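Side-chain contact in purine-binding protein BAB2_0673 (Brucella melitensis biovar Abortus, PDB 3S99), which binds adenine and probably other purines such as guanine, and may be part of an ABC-type system for their uptake: residues I32-P37 with G41-H46. Residues are numbered along the deposited sequence; the frame is centred on the assembly and turned at random.
Sequences IYIGPP and GWTYQH. With ADE (adenine), chain T.
Thr43 and Tyr33 meet because the methyl CG2 of Thr43 extends anti to its own backbone N while the Tyr33 ring swings beside its backbone N (chi1 -56°). The methyl thus lies obliquely against the ring, with Thr43 CG2 3.5 Å from Tyr33 CD2, and it also packs on the peptide joining Pro36 to Pro37, where CG2 comes within 3.4 Å of Pro37 N. Further along the same ring, Tyr33 CE1 rests on His46 CB at 3.9 Å as the two side chains run past each other in opposite senses; the phenol OH is hydrogen-bonded to Asp47 OD1, just after 41-46. The other branch of Thr43, OG1, lies 3.3 Å from Gly35 N and accepts a hydrogen bond from a water at 2.9 Å, which in turn receives the amide N-H of Ile34. One water therefore ties the loop to the first turn of the helix. This is the strand 27-32, loop, helix 42-57 unit of the N-terminal lobe in a periplasmic-binding-protein fold; Gly41 sits at the N-cap position, and the Asp39 carboxylate accepts the amide N-H groups of Thr43 and Tyr44. At this helix start, bordering the ligand cleft, Trp42 lays one indole face on adenine, whose N1 sits 3.3 Å above the ring plane, offset toward the rim. The imidazole edge of His46, through NE2, points at the rim of the opposite face; its ND1 is hydrogen-bonded to Tyr259 OH, and Trp42 NE1 to Thr93 O. Ile34 CG2 touches Trp42 CD1 at 4.2 Å and also approaches adenine C2. At the end of 32-37, Pro37 O abuts Tyr44 CB at 3.2 Å.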
ATOM      1  N   ILE A  32     -12.035   6.867  -9.180  1.00 15.82           N
ATOM      2  CA  ILE A  32     -12.880   6.545  -8.035  1.00 16.29           C
ATOM      3  C   ILE A  32     -11.984   6.326  -6.807  1.00 15.85           C
ATOM      4  O   ILE A  32     -11.111   5.446  -6.838  1.00 14.77           O
ATOM      5  CB  ILE A  32     -13.672   5.257  -8.299  1.00 16.32           C
ATOM      6  CG1 ILE A  32     -14.531   5.405  -9.563  1.00 17.88           C
ATOM      7  CG2 ILE A  32     -14.561   4.948  -7.093  1.00 17.49           C
ATOM      8  CD1 ILE A  32     -15.626   6.458  -9.446  1.00 17.74           C
ATOM      9  N   TYR A  33     -12.198   7.105  -5.734  1.00 15.79           N
ATOM     10  CA  TYR A  33     -11.399   6.976  -4.526  1.00 16.59           C
ATOM     11  C   TYR A  33     -12.275   6.414  -3.381  1.00 17.21           C
ATOM     12  O   TYR A  33     -13.410   6.783  -3.237  1.00 16.69           O
ATOM     13  CB  TYR A  33     -10.835   8.317  -4.063  1.00 17.00           C
ATOM     14  CG  TYR A  33     -10.009   9.102  -5.067  1.00 17.36           C
ATOM     15  CD1 TYR A  33      -9.147   8.465  -5.969  1.00 13.85           C
ATOM     16  CD2 TYR A  33     -10.044  10.478  -5.067  1.00 17.74           C
ATOM     17  CE1 TYR A  33      -8.382   9.205  -6.879  1.00 15.23           C
ATOM     18  CE2 TYR A  33      -9.260  11.230  -5.980  1.00 17.19           C
ATOM     19  CZ  TYR A  33      -8.430  10.572  -6.855  1.00 15.06           C
ATOM     20  OH  TYR A  33      -7.689  11.299  -7.733  1.00 18.17           O
ATOM     21  N   ILE A  34     -11.690   5.561  -2.552  1.00 17.21           N
ATOM     22  CA  ILE A  34     -12.374   4.998  -1.389  1.00 18.84           C
ATOM     23  C   ILE A  34     -12.383   6.025  -0.225  1.00 19.57           C
ATOM     24  O   ILE A  34     -13.231   5.959   0.651  1.00 20.61           O
ATOM     25  CB  ILE A  34     -11.703   3.666  -0.971  1.00 18.44           C
ATOM     26  CG1 ILE A  34     -12.513   2.939   0.121  1.00 21.65           C
ATOM     27  CG2 ILE A  34     -10.264   3.902  -0.474  1.00 18.36           C
ATOM     28  CD1 ILE A  34     -13.517   1.992  -0.389  1.00 21.40           C
ATOM     29  N   GLY A  35     -11.461   6.983  -0.237  1.00 19.73           N
ATOM     30  CA  GLY A  35     -11.464   8.063   0.747  1.00 20.92           C
ATOM     31  C   GLY A  35     -11.355   9.438   0.106  1.00 21.53           C
ATOM     32  O   GLY A  35     -11.589   9.591  -1.115  1.00 20.69           O
ATOM     33  N   PRO A  36     -10.996  10.451   0.914  1.00 21.59           N
ATOM     34  CA  PRO A  36     -10.781  11.784   0.418  1.00 21.88           C
ATOM     35  C   PRO A  36      -9.308  12.056   0.197  1.00 20.77           C
ATOM     36  O   PRO A  36      -8.492  11.540   0.926  1.00 20.74           O
ATOM     37  CB  PRO A  36     -11.304  12.673   1.575  1.00 23.03           C
ATOM     38  CG  PRO A  36     -11.137  11.882   2.775  1.00 22.53           C
ATOM     39  CD  PRO A  36     -10.933  10.433   2.385  1.00 22.94           C
ATOM     40  N   PRO A  37      -8.961  12.890  -0.795  1.00 21.40           N
ATOM     41  CA  PRO A  37      -7.590  13.375  -0.904  1.00 21.81           C
ATOM     42  C   PRO A  37      -7.051  13.956   0.430  1.00 22.85           C
ATOM     43  O   PRO A  37      -5.866  13.844   0.731  1.00 22.04           O
ATOM     44  CB  PRO A  37      -7.684  14.461  -1.964  1.00 21.78           C
ATOM     45  CG  PRO A  37      -8.865  14.063  -2.801  1.00 23.30           C
ATOM     46  CD  PRO A  37      -9.841  13.469  -1.828  1.00 22.20           C
ATOM     47  N   GLY A  41      -2.696  10.440   2.699  1.00 18.35           N
ATOM     48  CA  GLY A  41      -2.085   9.104   2.622  1.00 16.79           C
ATOM     49  C   GLY A  41      -2.468   8.452   1.303  1.00 15.52           C
ATOM     50  O   GLY A  41      -2.085   8.931   0.235  1.00 14.54           O
ATOM     51  N   TRP A  42      -3.255   7.382   1.387  1.00 14.70           N
ATOM     52  CA  TRP A  42      -3.563   6.527   0.243  1.00 14.25           C
ATOM     53  C   TRP A  42      -4.299   7.255  -0.853  1.00 14.46           C
ATOM     54  O   TRP A  42      -3.878   7.232  -1.992  1.00 14.76           O
ATOM     55  CB  TRP A  42      -4.433   5.349   0.691  1.00 14.93           C
ATOM     56  CG  TRP A  42      -4.954   4.519  -0.449  1.00 14.11           C
ATOM     57  CD1 TRP A  42      -6.169   4.624  -1.081  1.00 16.62           C
ATOM     58  CD2 TRP A  42      -4.241   3.480  -1.107  1.00 13.01           C
ATOM     59  NE1 TRP A  42      -6.268   3.655  -2.077  1.00 14.51           N
ATOM     60  CE2 TRP A  42      -5.081   2.964  -2.126  1.00 14.19           C
ATOM     61  CE3 TRP A  42      -2.983   2.901  -0.904  1.00 12.99           C
ATOM     62  CZ2 TRP A  42      -4.689   1.897  -2.957  1.00 13.24           C
ATOM     63  CZ3 TRP A  42      -2.568   1.870  -1.765  1.00 13.80           C
ATOM     64  CH2 TRP A  42      -3.423   1.375  -2.770  1.00 13.54           C
ATOM     65  N   THR A  43      -5.442   7.865  -0.540  1.00 15.40           N
ATOM     66  CA  THR A  43      -6.217   8.518  -1.603  1.00 15.12           C
ATOM     67  C   THR A  43      -5.469   9.769  -2.109  1.00 16.34           C
ATOM     68  O   THR A  43      -5.441  10.081  -3.313  1.00 15.73           O
ATOM     69  CB  THR A  43      -7.637   8.833  -1.155  1.00 16.70           C
ATOM     70  OG1 THR A  43      -8.388   7.603  -1.135  1.00 17.51           O
ATOM     71  CG2 THR A  43      -8.302   9.840  -2.126  1.00 15.15           C
ATOM     72  N   TYR A  44      -4.815  10.455  -1.182  1.00 17.19           N
ATOM     73  CA  TYR A  44      -4.023  11.637  -1.510  1.00 18.71           C
ATOM     74  C   TYR A  44      -2.951  11.322  -2.573  1.00 18.24           C
ATOM     75  O   TYR A  44      -2.791  12.070  -3.523  1.00 17.81           O
ATOM     76  CB  TYR A  44      -3.364  12.140  -0.237  1.00 18.38           C
ATOM     77  CG  TYR A  44      -2.377  13.255  -0.420  1.00 22.44           C
ATOM     78  CD1 TYR A  44      -2.807  14.549  -0.700  1.00 24.17           C
ATOM     79  CD2 TYR A  44      -1.001  13.034  -0.267  1.00 20.97           C
ATOM     80  CE1 TYR A  44      -1.880  15.608  -0.835  1.00 26.26           C
ATOM     81  CE2 TYR A  44      -0.074  14.080  -0.403  1.00 21.92           C
ATOM     82  CZ  TYR A  44      -0.521  15.347  -0.680  1.00 23.77           C
ATOM     83  OH  TYR A  44       0.366  16.362  -0.843  1.00 23.23           O
ATOM     84  N   GLN A  45      -2.206  10.230  -2.378  1.00 18.92           N
ATOM     85  CA  GLN A  45      -1.205   9.785  -3.350  1.00 18.63           C
ATOM     86  C   GLN A  45      -1.828   9.471  -4.706  1.00 18.08           C
ATOM     87  O   GLN A  45      -1.272   9.812  -5.737  1.00 17.92           O
ATOM     88  CB  GLN A  45      -0.485   8.522  -2.884  1.00 18.62           C
ATOM     89  CG  GLN A  45       0.830   8.645  -2.167  1.00 21.17           C
ATOM     90  CD  GLN A  45       1.799   9.707  -2.644  1.00 21.16           C
ATOM     91  OE1 GLN A  45       1.839  10.782  -2.079  1.00 23.45           O
ATOM     92  NE2 GLN A  45       2.618   9.385  -3.629  1.00 22.20           N
ATOM     93  N   HIS A  46      -2.990   8.814  -4.720  1.00 17.84           N
ATOM     94  CA  HIS A  46      -3.702   8.665  -5.992  1.00 16.42           C
ATOM     95  C   HIS A  46      -4.014  10.003  -6.650  1.00 16.56           C
ATOM     96  O   HIS A  46      -3.801  10.175  -7.854  1.00 14.89           O
ATOM     97  CB  HIS A  46      -4.951   7.799  -5.840  1.00 16.27           C
ATOM     98  CG  HIS A  46      -4.653   6.344  -5.681  1.00 15.96           C
ATOM     99  ND1 HIS A  46      -4.164   5.561  -6.721  1.00 13.96           N
ATOM    100  CD2 HIS A  46      -4.782   5.521  -4.611  1.00 15.22           C
ATOM    101  CE1 HIS A  46      -4.028   4.322  -6.288  1.00 15.50           C
ATOM    102  NE2 HIS A  46      -4.372   4.272  -5.008  1.00 13.59           N
TER
HETATM  103  N9  ADE T 400      -6.795  -1.168  -1.779  1.00 15.21           N
HETATM  104  C8  ADE T 400      -5.611  -1.870  -1.711  1.00 17.36           C
HETATM  105  N7  ADE T 400      -4.748  -1.411  -0.837  1.00 17.16           N
HETATM  106  C5  ADE T 400      -5.474  -0.333  -0.318  1.00 17.93           C
HETATM  107  C6  ADE T 400      -5.111   0.558   0.655  1.00 19.18           C
HETATM  108  N6  ADE T 400      -3.885   0.416   1.179  1.00 15.52           N
HETATM  109  N1  ADE T 400      -6.006   1.542   0.994  1.00 18.08           N
HETATM  110  C2  ADE T 400      -7.199   1.578   0.376  1.00 19.72           C
HETATM  111  N3  ADE T 400      -7.661   0.769  -0.577  1.00 18.95           N
HETATM  112  C4  ADE T 400      -6.723  -0.163  -0.862  1.00 16.70           C
HETATM  113  O   HOH W   1      -8.796   5.371  -2.991  1.00 13.44           O